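Local coordinates for protein Ulp1-like SUMO protease (PDB 6DG4) that probably cleaves SUMO from its precursors and conjugates as a cysteine protease of peptidase family C48, this chain being its C-terminal catalytic domain, at residues L11-L15 and L228-R234; N84-T90 and A115-N121; S94-P98 and I130-E134; G3-P7 and G216-A222. All blocks are in the same frame, centred on the assembly; numbering follows the deposited sequence. Where two conformers were deposited one is given.

In the fold
Contact 3 is buried, whereas contacts 1, 2 and 4 are only partly so. Contacts 2 and 3 attach loops and helices to the same mixed sheet: strand 89-91 enters contact 2 and its neighbour 127-134 enters contact 3. Contacts 1 and 4 fasten the N-terminal arm, residues 3-15, to the C-terminal part of the chain, and they meet where Leu-11 packs on Ala-222; their centres are about 17 Å apart. Their chemistry follows their place. Contact 3 is mainly aromatic and aliphatic, with one carboxylate at one end. Contact 2 relies on side-chain amides, a threonine and waters. Contact 1 sets aliphatic packing beside an arginine-to-carbonyl bond and a bridging water, and contact 4 pairs backbones.

Contact 1: L11-L15 and L228-R234; sequences LITPL and LPLQRQR
Two torsions of Arg-234 aim its guanidinium at the backbone of Thr-13: chi1 (-64°) sets CG beside its own backbone N, and a bend at chi3 (59°) turns the head across the arm 11-15. From there NH1 donates to Thr-13 O over 2.9 Å. The bond is not straight (134° at the hydrogen), and NH1 approaches from above the carbonyl plane, with the oxygen also tilted from the guanidinium plane. Thr-13 OG1 lies over one guanidinium face without bonding to it. Leu-15 CD2 rests 3.6 Å from NH1, while its CD1 branch reaches the Gln-233 backbone.

Leu-230 supplies the apolar half. Its CG touches Ile-12 CG2 at 3.8 Å, the two side chains sliding past each other in opposite directions, and its CD2 lies 3.6 Å from Pro-14 N. Branched aliphatic chains suit this place because they cover the arm's backbone as well as its side chains. Ile-12 also crosses the Gln-231 chain at about a right angle.

Gln-231 spans two partners: NE2 bonds to Thr-208 of helix 202-215, while OE1 accepts from water 1 at 2.8 Å. That water also donates to Leu-11 O and accepts from Arg-234 NE, so its three bonds join arm and helix. Polar demands of an arm without regular secondary structure are thus met by long polar side chains and water, while leucine and isoleucine pack apolar surface beside them.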
loop_
_atom_site.group_PDB
_atom_site.type_symbol
_atom_site.label_atom_id
_atom_site.label_comp_id
_atom_site.label_asym_id
_atom_site.label_seq_id
_atom_site.Cartn_x
_atom_site.Cartn_y
_atom_site.Cartn_z
ATOM N N LEU A 11 5.651 13.445 -8.065
ATOM C CA LEU A 11 4.829 12.618 -7.187
ATOM C C LEU A 11 4.698 13.224 -5.794
ATOM O O LEU A 11 3.604 13.242 -5.219
ATOM C CB LEU A 11 5.406 11.204 -7.093
ATOM C CG LEU A 11 4.640 10.240 -6.178
ATOM C CD1 LEU A 11 3.246 9.964 -6.726
ATOM C CD2 LEU A 11 5.410 8.946 -5.984
ATOM N N ILE A 12 5.805 13.690 -5.222
ATOM C CA ILE A 12 5.841 14.179 -3.848
ATOM C C ILE A 12 6.159 15.662 -3.904
ATOM O O ILE A 12 7.290 16.048 -4.230
ATOM C CB ILE A 12 6.876 13.429 -3.001
ATOM C CG1 ILE A 12 6.611 11.925 -3.058
ATOM C CG2 ILE A 12 6.847 13.931 -1.567
ATOM C CD1 ILE A 12 7.664 11.091 -2.362
ATOM N N THR A 13 5.165 16.490 -3.591
ATOM C CA THR A 13 5.249 17.933 -3.729
ATOM C C THR A 13 4.859 18.626 -2.432
ATOM O O THR A 13 4.093 18.082 -1.633
ATOM C CB THR A 13 4.301 18.406 -4.841
ATOM O OG1 THR A 13 3.007 17.827 -4.638
ATOM C CG2 THR A 13 4.797 17.996 -6.208
ATOM N N PRO A 14 5.357 19.836 -2.204
ATOM C CA PRO A 14 5.032 20.542 -0.959
ATOM C C PRO A 14 3.553 20.895 -0.858
ATOM O O PRO A 14 2.884 21.171 -1.856
ATOM C CB PRO A 14 5.907 21.802 -1.032
ATOM C CG PRO A 14 6.235 21.959 -2.492
ATOM C CD PRO A 14 6.315 20.579 -3.039
ATOM N N LEU A 15 3.046 20.891 0.372
ATOM C CA LEU A 15 1.644 21.186 0.623
ATOM C C LEU A 15 1.374 22.686 0.660
ATOM O O LEU A 15 2.256 23.497 0.970
ATOM C CB LEU A 15 1.220 20.595 1.971
ATOM C CG LEU A 15 1.160 19.071 2.059
ATOM C CD1 LEU A 15 1.087 18.651 3.516
ATOM C CD2 LEU A 15 -0.027 18.534 1.305
ATOM N N LEU A 228 11.046 11.812 1.576
ATOM C CA LEU A 228 10.103 11.121 2.443
ATOM C C LEU A 228 9.653 11.919 3.663
ATOM O O LEU A 228 8.515 11.723 4.100
ATOM C CB LEU A 228 10.631 9.736 2.823
ATOM C CG LEU A 228 10.807 8.810 1.617
ATOM C CD1 LEU A 228 11.215 7.433 2.075
ATOM C CD2 LEU A 228 9.558 8.724 0.738
ATOM N N PRO A 229 10.448 12.833 4.230
ATOM C CA PRO A 229 9.871 13.689 5.287
ATOM C C PRO A 229 8.652 14.457 4.809
ATOM O O PRO A 229 7.643 14.550 5.521
ATOM C CB PRO A 229 11.041 14.599 5.674
ATOM C CG PRO A 229 12.250 13.736 5.429
ATOM C CD PRO A 229 11.916 12.985 4.155
ATOM N N LEU A 230 8.706 14.980 3.589
ATOM C CA LEU A 230 7.538 15.638 3.020
ATOM C C LEU A 230 6.416 14.640 2.753
ATOM O O LEU A 230 5.240 14.943 2.987
ATOM C CB LEU A 230 7.953 16.352 1.742
ATOM C CG LEU A 230 6.841 16.889 0.859
ATOM C CD1 LEU A 230 5.965 17.870 1.621
ATOM C CD2 LEU A 230 7.486 17.532 -0.369
ATOM N N GLN A 231 6.750 13.449 2.264
ATOM C CA GLN A 231 5.718 12.452 2.007
ATOM C C GLN A 231 4.962 12.086 3.277
ATOM O O GLN A 231 3.761 11.801 3.217
ATOM C CB GLN A 231 6.353 11.216 1.380
ATOM C CG GLN A 231 5.386 10.105 0.999
ATOM C CD GLN A 231 4.490 10.421 -0.176
ATOM O OE1 GLN A 231 4.103 11.567 -0.412
ATOM N NE2 GLN A 231 4.134 9.378 -0.917
ATOM N N ARG A 232 5.628 12.095 4.436
ATOM C CA ARG A 232 4.913 11.863 5.688
ATOM C C ARG A 232 3.825 12.908 5.899
ATOM O O ARG A 232 2.721 12.582 6.346
ATOM C CB ARG A 232 5.886 11.867 6.865
ATOM C CG ARG A 232 6.854 10.706 6.855
ATOM C CD ARG A 232 8.037 10.995 7.766
ATOM N NE ARG A 232 8.994 9.894 7.749
ATOM C CZ ARG A 232 8.956 8.855 8.576
ATOM N NH1 ARG A 232 8.003 8.764 9.492
ATOM N NH2 ARG A 232 9.860 7.890 8.467
ATOM N N GLN A 233 4.134 14.179 5.613
ATOM C CA GLN A 233 3.139 15.234 5.748
ATOM C C GLN A 233 1.993 15.031 4.770
ATOM O O GLN A 233 0.827 15.271 5.108
ATOM C CB GLN A 233 3.765 16.597 5.474
ATOM C CG GLN A 233 4.782 17.045 6.452
ATOM C CD GLN A 233 5.189 18.475 6.159
ATOM O OE1 GLN A 233 4.957 19.389 6.953
ATOM N NE2 GLN A 233 5.770 18.678 4.995
ATOM N N ARG A 234 2.311 14.614 3.540
ATOM C CA ARG A 234 1.273 14.392 2.541
ATOM C C ARG A 234 0.376 13.227 2.931
ATOM O O ARG A 234 -0.847 13.301 2.771
ATOM C CB ARG A 234 1.912 14.153 1.175
ATOM C CG ARG A 234 2.687 15.366 0.648
ATOM C CD ARG A 234 3.170 15.164 -0.794
ATOM N NE ARG A 234 2.018 14.929 -1.652
ATOM C CZ ARG A 234 1.177 15.870 -2.074
ATOM N NH1 ARG A 234 1.359 17.151 -1.771
ATOM N NH2 ARG A 234 0.133 15.521 -2.800
HETATM O O HOH W 1 2.468 12.211 -2.596
HETATM O O HOH W 2 0.292 12.717 -4.643
#

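Contact 2: N84-T90 and A115-N121; sequences NQEPKCT and ANVRKAN
The side-chain amides of Gln-85 and Asn-116 meet with their planes 78° apart, Asn-116 OD1 lying against Gln-85 CG at 3.7 Å, so they pack without bonding. OD1 instead accepts from Arg-118: NH1 lies on a lone pair in its carbonyl plane, and the oxygen sits in plane at the guanidinium edge, 3.0 Å from NH1. Water 3, also in plane, takes the other N-H of NH1, on the NE side, and donates to Gln-85 O, linking the two segments.

The amide of Asn-121 is fixed on both ends. ND2 donates almost straight (167°) to Asn-116 O, which lies in the amide plane, and also donates a hydrogen bond to water 4, itself bound to Pro-87 O. OD1 takes the Arg-118 N-H at 3.1 Å. Placing CG between the backbone N and the carbonyl carbon (chi1 72°) turns this amide back over its own loop.

Asn-116 ends helix 109-114 in a Schellman motif, and its positive phi suits asparagine. Just before it, Ala-115 O accepts from Thr-90 OG1 over 2.7 Å, on a lone pair. The same threonine turns its methyl to Val-117 CG2 (3.7 Å), as its two unlike branches allow. Pro-87 CD packs on Asn-116 CB at 3.6 Å. Asparagine amides therefore brace the helix-ending loop from within, while one direct bond, aliphatic touches and shared waters join it to the start of edge strand 89-91.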
loop_
_atom_site.group_PDB
_atom_site.type_symbol
_atom_site.label_atom_id
_atom_site.label_comp_id
_atom_site.label_asym_id
_atom_site.label_seq_id
_atom_site.Cartn_x
_atom_site.Cartn_y
_atom_site.Cartn_z
ATOM N N ASN A 84 -18.447 -3.458 -5.559
ATOM C CA ASN A 84 -17.843 -3.578 -4.236
ATOM C C ASN A 84 -17.147 -4.920 -4.055
ATOM O O ASN A 84 -16.057 -4.990 -3.476
ATOM C CB ASN A 84 -18.906 -3.372 -3.158
ATOM C CG ASN A 84 -19.389 -1.940 -3.088
ATOM O OD1 ASN A 84 -20.533 -1.639 -3.431
ATOM N ND2 ASN A 84 -18.515 -1.043 -2.646
ATOM N N GLN A 85 -17.750 -5.995 -4.547
ATOM C CA GLN A 85 -17.187 -7.326 -4.376
ATOM C C GLN A 85 -16.345 -7.770 -5.563
ATOM O O GLN A 85 -15.871 -8.908 -5.576
ATOM C CB GLN A 85 -18.294 -8.334 -4.072
ATOM C CG GLN A 85 -19.039 -7.996 -2.791
ATOM C CD GLN A 85 -19.766 -9.182 -2.196
ATOM O OE1 GLN A 85 -20.674 -9.741 -2.809
ATOM N NE2 GLN A 85 -19.368 -9.572 -0.990
ATOM N N GLU A 86 -16.123 -6.891 -6.539
ATOM C CA GLU A 86 -15.262 -7.172 -7.689
ATOM C C GLU A 86 -14.277 -6.023 -7.849
ATOM O O GLU A 86 -14.309 -5.281 -8.841
ATOM C CB GLU A 86 -16.090 -7.404 -8.954
ATOM C CG GLU A 86 -17.012 -8.613 -8.823
ATOM C CD GLU A 86 -17.876 -8.867 -10.046
ATOM O OE1 GLU A 86 -17.633 -8.265 -11.110
ATOM O OE2 GLU A 86 -18.804 -9.690 -9.942
ATOM N N PRO A 87 -13.385 -5.843 -6.881
ATOM C CA PRO A 87 -12.443 -4.727 -6.957
ATOM C C PRO A 87 -11.448 -4.883 -8.092
ATOM O O PRO A 87 -11.086 -5.993 -8.493
ATOM C CB PRO A 87 -11.713 -4.793 -5.609
ATOM C CG PRO A 87 -11.814 -6.218 -5.214
ATOM C CD PRO A 87 -13.189 -6.631 -5.653
ATOM N N LYS A 88 -10.972 -3.737 -8.574
ATOM C CA LYS A 88 -9.803 -3.719 -9.445
ATOM C C LYS A 88 -8.503 -3.584 -8.664
ATOM O O LYS A 88 -7.457 -4.048 -9.133
ATOM C CB LYS A 88 -9.928 -2.599 -10.476
ATOM C CG LYS A 88 -10.914 -2.933 -11.595
ATOM C CD LYS A 88 -10.415 -4.098 -12.448
ATOM C CE LYS A 88 -11.363 -4.444 -13.572
ATOM N NZ LYS A 88 -10.813 -5.561 -14.397
ATOM N N CYS A 89 -8.547 -2.983 -7.479
ATOM C CA CYS A 89 -7.401 -2.924 -6.583
ATOM C C CYS A 89 -7.898 -3.279 -5.194
ATOM O O CYS A 89 -8.914 -2.742 -4.743
ATOM C CB CYS A 89 -6.777 -1.530 -6.565
ATOM S SG CYS A 89 -5.240 -1.400 -5.602
ATOM N N THR A 90 -7.214 -4.198 -4.528
ATOM C CA THR A 90 -7.616 -4.557 -3.180
ATOM C C THR A 90 -6.390 -4.656 -2.288
ATOM O O THR A 90 -5.262 -4.833 -2.750
ATOM C CB THR A 90 -8.471 -5.829 -3.157
ATOM O OG1 THR A 90 -8.997 -6.000 -1.837
ATOM C CG2 THR A 90 -7.661 -7.046 -3.549
ATOM N N ALA A 115 -11.264 -9.216 1.743
ATOM C CA ALA A 115 -10.588 -8.445 0.708
ATOM C C ALA A 115 -11.204 -8.643 -0.673
ATOM O O ALA A 115 -10.699 -8.079 -1.649
ATOM C CB ALA A 115 -9.103 -8.818 0.661
ATOM N N ASN A 116 -12.274 -9.431 -0.772
ATOM C CA ASN A 116 -12.946 -9.693 -2.045
ATOM C C ASN A 116 -12.010 -10.349 -3.052
ATOM O O ASN A 116 -12.052 -10.065 -4.250
ATOM C CB ASN A 116 -13.615 -8.436 -2.586
ATOM C CG ASN A 116 -14.773 -8.013 -1.723
ATOM O OD1 ASN A 116 -15.702 -8.789 -1.502
ATOM N ND2 ASN A 116 -14.708 -6.805 -1.188
ATOM N N VAL A 117 -11.183 -11.261 -2.555
ATOM C CA VAL A 117 -10.287 -12.066 -3.372
ATOM C C VAL A 117 -10.867 -13.474 -3.391
ATOM O O VAL A 117 -10.677 -14.255 -2.450
ATOM C CB VAL A 117 -8.857 -12.047 -2.826
ATOM C CG1 VAL A 117 -7.956 -12.935 -3.649
ATOM C CG2 VAL A 117 -8.320 -10.621 -2.799
ATOM N N ARG A 118 -11.584 -13.798 -4.463
ATOM C CA ARG A 118 -12.221 -15.095 -4.629
ATOM C C ARG A 118 -11.812 -15.691 -5.968
ATOM O O ARG A 118 -11.369 -14.987 -6.876
ATOM C CB ARG A 118 -13.747 -14.968 -4.562
ATOM C CG ARG A 118 -14.260 -14.542 -3.193
ATOM C CD ARG A 118 -15.755 -14.294 -3.230
ATOM N NE ARG A 118 -16.313 -14.029 -1.905
ATOM C CZ ARG A 118 -16.357 -12.832 -1.322
ATOM N NH1 ARG A 118 -15.871 -11.758 -1.931
ATOM N NH2 ARG A 118 -16.892 -12.712 -0.114
ATOM N N LYS A 119 -11.953 -17.010 -6.083
ATOM C CA LYS A 119 -11.596 -17.676 -7.330
ATOM C C LYS A 119 -12.301 -17.039 -8.522
ATOM O O LYS A 119 -11.685 -16.806 -9.567
ATOM C CB LYS A 119 -11.940 -19.163 -7.236
ATOM C CG LYS A 119 -11.564 -19.986 -8.473
ATOM C CD LYS A 119 -11.909 -21.457 -8.263
ATOM C CE LYS A 119 -11.556 -22.285 -9.484
ATOM N NZ LYS A 119 -11.906 -23.715 -9.288
ATOM N N ALA A 120 -13.597 -16.747 -8.388
ATOM C CA ALA A 120 -14.375 -16.296 -9.538
ATOM C C ALA A 120 -13.893 -14.962 -10.096
ATOM O O ALA A 120 -13.971 -14.740 -11.310
ATOM C CB ALA A 120 -15.857 -16.198 -9.170
ATOM N N ASN A 121 -13.414 -14.054 -9.248
ATOM C CA ASN A 121 -13.020 -12.730 -9.708
ATOM C C ASN A 121 -11.515 -12.498 -9.677
ATOM O O ASN A 121 -11.065 -11.407 -10.041
ATOM C CB ASN A 121 -13.727 -11.635 -8.895
ATOM C CG ASN A 121 -13.192 -11.519 -7.482
ATOM O OD1 ASN A 121 -13.196 -12.490 -6.733
ATOM N ND2 ASN A 121 -12.728 -10.326 -7.110
HETATM O O HOH W 3 -15.228 -11.513 -4.740
HETATM O O HOH W 4 -12.646 -8.242 -9.146
HETATM O O HOH W 5 -12.015 -4.767 -1.733
#

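Contact 3: S94-P98 and I130-E134; sequences SFFWP and IPICE
The polar link across this contact runs from Trp-97 to Glu-134: NE1 donates to OE2 over 2.8 Å, nearly straight at 162°. OE2 lies at the indole edge, in the ring plane, but is met from above the carboxylate plane, the two flat groups being turned 55° apart. The same oxygen forms a salt bridge with Arg-164, so one carboxylate atom serves both an indole N-H and a guanidinium.

A CH-pi contact comes next. Ile-132 CG2 stands over the five-membered ring of Trp-97, 3.7 Å from its centroid and close to the ring normal. Ile-132 CD1 covers the six-membered part on the same face, 3.8 Å from CZ3. Isoleucine fits because its two branches spread along the bicyclic ring. Chi1 of Trp-97 (-172°) swings the indole from helix 96-103 over strand 127-134.

Purely apolar packing completes the interface. Phe-96 CD2 touches Ile-130 CG2 at 3.9 Å, and the phenyl ring also meets Phe-92 and Leu-172. Val-165 of helix 163-177 packs on both Trp-97 and Ile-132.

Water 6 mediates between the backbones, accepting from Trp-97 N at 2.9 Å and donating to Pro-131 O at 2.7 Å. It gives this backbone N-H a partner. Tryptophan thus combines a broad hydrophobic surface with one directed N-H, and the positive charge of Arg-164 probably favours an ionised Glu-134 beside it.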
loop_
_atom_site.group_PDB
_atom_site.type_symbol
_atom_site.label_atom_id
_atom_site.label_comp_id
_atom_site.label_asym_id
_atom_site.label_seq_id
_atom_site.Cartn_x
_atom_site.Cartn_y
_atom_site.Cartn_z
ATOM N N SER A 94 -2.830 -5.680 8.322
ATOM C CA SER A 94 -1.610 -6.172 8.945
ATOM C C SER A 94 -1.764 -7.578 9.502
ATOM O O SER A 94 -0.762 -8.190 9.887
ATOM C CB SER A 94 -1.172 -5.215 10.061
ATOM O OG SER A 94 -1.996 -5.327 11.211
ATOM N N PHE A 95 -2.985 -8.102 9.560
ATOM C CA PHE A 95 -3.197 -9.453 10.052
ATOM C C PHE A 95 -2.975 -10.504 8.982
ATOM O O PHE A 95 -2.836 -11.684 9.317
ATOM C CB PHE A 95 -4.610 -9.576 10.627
ATOM C CG PHE A 95 -4.819 -8.755 11.870
ATOM C CD1 PHE A 95 -4.511 -9.279 13.109
ATOM C CD2 PHE A 95 -5.289 -7.454 11.798
ATOM C CE1 PHE A 95 -4.684 -8.532 14.255
ATOM C CE2 PHE A 95 -5.465 -6.700 12.944
ATOM C CZ PHE A 95 -5.159 -7.240 14.172
ATOM N N PHE A 96 -2.913 -10.119 7.708
ATOM C CA PHE A 96 -2.885 -11.134 6.665
ATOM C C PHE A 96 -1.554 -11.876 6.633
ATOM O O PHE A 96 -1.523 -13.109 6.678
ATOM C CB PHE A 96 -3.200 -10.544 5.298
ATOM C CG PHE A 96 -3.222 -11.572 4.218
ATOM C CD1 PHE A 96 -4.285 -12.438 4.105
ATOM C CD2 PHE A 96 -2.166 -11.703 3.345
ATOM C CE1 PHE A 96 -4.308 -13.400 3.125
ATOM C CE2 PHE A 96 -2.181 -12.672 2.364
ATOM C CZ PHE A 96 -3.257 -13.516 2.251
ATOM N N TRP A 97 -0.444 -11.156 6.540
ATOM C CA TRP A 97 0.840 -11.846 6.431
ATOM C C TRP A 97 1.096 -12.763 7.619
ATOM O O TRP A 97 1.506 -13.916 7.403
ATOM C CB TRP A 97 1.974 -10.847 6.196
ATOM C CG TRP A 97 3.275 -11.518 5.879
ATOM C CD1 TRP A 97 4.363 -11.611 6.691
ATOM C CD2 TRP A 97 3.617 -12.201 4.668
ATOM N NE1 TRP A 97 5.365 -12.306 6.062
ATOM C CE2 TRP A 97 4.934 -12.678 4.816
ATOM C CE3 TRP A 97 2.937 -12.460 3.473
ATOM C CZ2 TRP A 97 5.586 -13.399 3.816
ATOM C CZ3 TRP A 97 3.593 -13.172 2.474
ATOM C CH2 TRP A 97 4.900 -13.629 2.654
ATOM N N PRO A 98 0.884 -12.347 8.869
ATOM C CA PRO A 98 1.055 -13.302 9.978
ATOM C C PRO A 98 0.151 -14.519 9.861
ATOM O O PRO A 98 0.576 -15.633 10.193
ATOM C CB PRO A 98 0.759 -12.462 11.229
ATOM C CG PRO A 98 0.837 -11.053 10.808
ATOM C CD PRO A 98 0.622 -10.975 9.334
ATOM N N ILE A 130 -0.321 -6.265 -0.497
ATOM C CA ILE A 130 -0.133 -7.026 0.731
ATOM C C ILE A 130 1.012 -6.397 1.513
ATOM O O ILE A 130 2.184 -6.583 1.180
ATOM C CB ILE A 130 0.148 -8.513 0.436
ATOM C CG1 ILE A 130 -1.030 -9.144 -0.307
ATOM C CG2 ILE A 130 0.439 -9.268 1.729
ATOM C CD1 ILE A 130 -0.716 -10.507 -0.904
ATOM N N PRO A 131 0.710 -5.619 2.553
ATOM C CA PRO A 131 1.781 -5.064 3.392
ATOM C C PRO A 131 2.366 -6.150 4.282
ATOM O O PRO A 131 1.633 -6.911 4.918
ATOM C CB PRO A 131 1.074 -3.985 4.224
ATOM C CG PRO A 131 -0.337 -3.933 3.760
ATOM C CD PRO A 131 -0.622 -5.210 3.025
ATOM N N ILE A 132 3.694 -6.211 4.329
ATOM C CA ILE A 132 4.419 -7.253 5.043
ATOM C C ILE A 132 5.321 -6.589 6.068
ATOM O O ILE A 132 6.122 -5.716 5.719
ATOM C CB ILE A 132 5.265 -8.102 4.076
ATOM C CG1 ILE A 132 4.357 -8.898 3.136
ATOM C CG2 ILE A 132 6.200 -9.022 4.852
ATOM C CD1 ILE A 132 5.093 -9.690 2.069
ATOM N N CYS A 133 5.214 -7.014 7.321
ATOM C CA CYS A 133 6.106 -6.534 8.366
ATOM C C CYS A 133 6.812 -7.726 8.998
ATOM O O CYS A 133 6.168 -8.571 9.626
ATOM C CB CYS A 133 5.334 -5.754 9.424
ATOM S SG CYS A 133 6.427 -4.856 10.550
ATOM N N GLU A 134 8.130 -7.796 8.824
ATOM C CA GLU A 134 8.957 -8.810 9.464
ATOM C C GLU A 134 10.135 -8.127 10.138
ATOM O O GLU A 134 10.827 -7.316 9.514
ATOM C CB GLU A 134 9.467 -9.828 8.444
ATOM C CG GLU A 134 8.353 -10.631 7.806
ATOM C CD GLU A 134 8.853 -11.709 6.878
ATOM O OE1 GLU A 134 9.998 -11.590 6.387
ATOM O OE2 GLU A 134 8.092 -12.675 6.650
HETATM O O HOH W 6 -0.474 -8.348 5.768
#

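Contact 4: G3-P7 and G216-A222; sequences GLRPP and GVDPAQA
Arg-5 O is gripped by the Asp-218 N-H over 2.8 Å (168° at the hydrogen) and approached by Val-217 CA at 3.3 Å in a CA-H...O contact. Just before Val-217, Gly-216 O receives Arg-5 N, also at 2.8 Å, together with the CA-H of Leu-4. The two bonds make Arg-5 and Val-217 a single bridge, and Pro-7, which has no N-H where the next parallel bond would start, suits the end of the pairing.

Gly-216 closes helix 202-215 in a Schellman motif. Its positive phi (78°) calls for glycine, since a CB here would jam against the carbonyl O of the residue before, and Leu-4 CD2 rests on its backbone, 3.6 Å from C. Leu-4 also sends CD1 across Pro-219 at about a right angle, 3.8 Å from the proline CD, and itself touches Phe-191.

Beyond the bridge, Pro-7 packs on two aliphatic partners: its CB meets Val-217 CG1 at 3.9 Å, and its CG meets Ala-222 CB at the same distance. A proline's compact ring suits this place. Waters 7 and 8 lie near Leu-4 O, one beside Gln-221 OE1 and the other beside Asp-218 OD2.

The bonding pattern, with Arg-5 pairing to the residues before and after Val-217, is that of an isolated parallel beta bridge. It ties the N-terminal arm to the turn that follows a Schellman-capped helix in the Ulp1-type catalytic domain.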
loop_
_atom_site.group_PDB
_atom_site.type_symbol
_atom_site.label_atom_id
_atom_site.label_comp_id
_atom_site.label_asym_id
_atom_site.label_seq_id
_atom_site.Cartn_x
_atom_site.Cartn_y
_atom_site.Cartn_z
ATOM N N GLY A 3 4.463 -2.642 -17.432
ATOM C CA GLY A 3 3.267 -1.827 -17.391
ATOM C C GLY A 3 3.393 -0.518 -16.648
ATOM O O GLY A 3 2.376 0.147 -16.425
ATOM N N LEU A 4 4.603 -0.113 -16.269
ATOM C CA LEU A 4 4.788 1.073 -15.444
ATOM C C LEU A 4 5.276 2.248 -16.282
ATOM O O LEU A 4 6.178 2.112 -17.116
ATOM C CB LEU A 4 5.751 0.803 -14.284
ATOM C CG LEU A 4 5.342 -0.335 -13.341
ATOM C CD1 LEU A 4 6.263 -0.400 -12.135
ATOM C CD2 LEU A 4 3.903 -0.199 -12.879
ATOM N N ARG A 5 4.677 3.404 -16.038
ATOM C CA ARG A 5 4.922 4.615 -16.801
ATOM C C ARG A 5 5.576 5.682 -15.939
ATOM O O ARG A 5 5.511 5.635 -14.708
ATOM C CB ARG A 5 3.585 5.173 -17.309
ATOM C CG ARG A 5 2.678 4.150 -17.963
ATOM C CD ARG A 5 1.399 4.806 -18.458
ATOM N NE ARG A 5 1.655 5.702 -19.581
ATOM C CZ ARG A 5 1.798 5.301 -20.841
ATOM N NH1 ARG A 5 1.713 4.012 -21.146
ATOM N NH2 ARG A 5 2.031 6.190 -21.796
ATOM N N PRO A 6 6.218 6.676 -16.551
ATOM C CA PRO A 6 6.720 7.785 -15.761
ATOM C C PRO A 6 5.570 8.557 -15.147
ATOM O O PRO A 6 4.476 8.649 -15.733
ATOM C CB PRO A 6 7.472 8.651 -16.798
ATOM C CG PRO A 6 7.616 7.805 -18.004
ATOM C CD PRO A 6 6.482 6.842 -17.988
ATOM N N PRO A 7 5.754 9.131 -13.965
ATOM C CA PRO A 7 4.704 9.961 -13.381
ATOM C C PRO A 7 4.444 11.182 -14.249
ATOM O O PRO A 7 5.370 11.802 -14.776
ATOM C CB PRO A 7 5.284 10.359 -12.021
ATOM C CG PRO A 7 6.750 10.280 -12.216
ATOM C CD PRO A 7 6.971 9.109 -13.127
ATOM N N GLY A 216 0.098 2.275 -11.749
ATOM C CA GLY A 216 0.877 1.973 -12.930
ATOM C C GLY A 216 2.039 2.906 -13.176
ATOM O O GLY A 216 2.460 3.058 -14.326
ATOM N N VAL A 217 2.571 3.530 -12.122
ATOM C CA VAL A 217 3.684 4.469 -12.206
ATOM C C VAL A 217 4.961 3.771 -11.763
ATOM O O VAL A 217 4.961 3.017 -10.785
ATOM C CB VAL A 217 3.398 5.697 -11.320
ATOM C CG1 VAL A 217 4.634 6.568 -11.181
ATOM C CG2 VAL A 217 2.243 6.503 -11.890
ATOM N N ASP A 218 6.056 4.031 -12.476
ATOM C CA ASP A 218 7.353 3.441 -12.158
ATOM C C ASP A 218 7.968 4.114 -10.934
ATOM O O ASP A 218 8.373 5.280 -11.007
ATOM C CB ASP A 218 8.286 3.593 -13.362
ATOM C CG ASP A 218 9.596 2.853 -13.189
ATOM O OD1 ASP A 218 9.957 2.524 -12.039
ATOM O OD2 ASP A 218 10.275 2.611 -14.213
ATOM N N PRO A 219 8.072 3.420 -9.795
ATOM C CA PRO A 219 8.590 4.095 -8.593
ATOM C C PRO A 219 10.027 4.565 -8.725
ATOM O O PRO A 219 10.386 5.596 -8.140
ATOM C CB PRO A 219 8.421 3.041 -7.488
ATOM C CG PRO A 219 8.435 1.734 -8.208
ATOM C CD PRO A 219 7.746 2.007 -9.530
ATOM N N ALA A 220 10.859 3.843 -9.487
ATOM C CA ALA A 220 12.252 4.234 -9.664
ATOM C C ALA A 220 12.390 5.558 -10.399
ATOM O O ALA A 220 13.407 6.241 -10.241
ATOM C CB ALA A 220 13.002 3.146 -10.437
ATOM N N GLN A 221 11.393 5.936 -11.189
ATOM C CA GLN A 221 11.400 7.199 -11.909
ATOM C C GLN A 221 10.703 8.315 -11.145
ATOM O O GLN A 221 10.712 9.455 -11.617
ATOM C CB GLN A 221 10.710 7.009 -13.271
ATOM C CG GLN A 221 11.436 6.027 -14.177
ATOM C CD GLN A 221 10.710 5.731 -15.477
ATOM O OE1 GLN A 221 9.521 6.015 -15.624
ATOM N NE2 GLN A 221 11.430 5.148 -16.431
ATOM N N ALA A 222 10.132 8.034 -9.969
ATOM C CA ALA A 222 9.125 8.913 -9.389
ATOM C C ALA A 222 9.514 9.627 -8.101
ATOM O O ALA A 222 8.946 10.684 -7.824
ATOM C CB ALA A 222 7.826 8.137 -9.126
HETATM O O HOH W 7 8.376 4.163 -17.363
HETATM O O HOH W 8 8.681 1.521 -16.395
#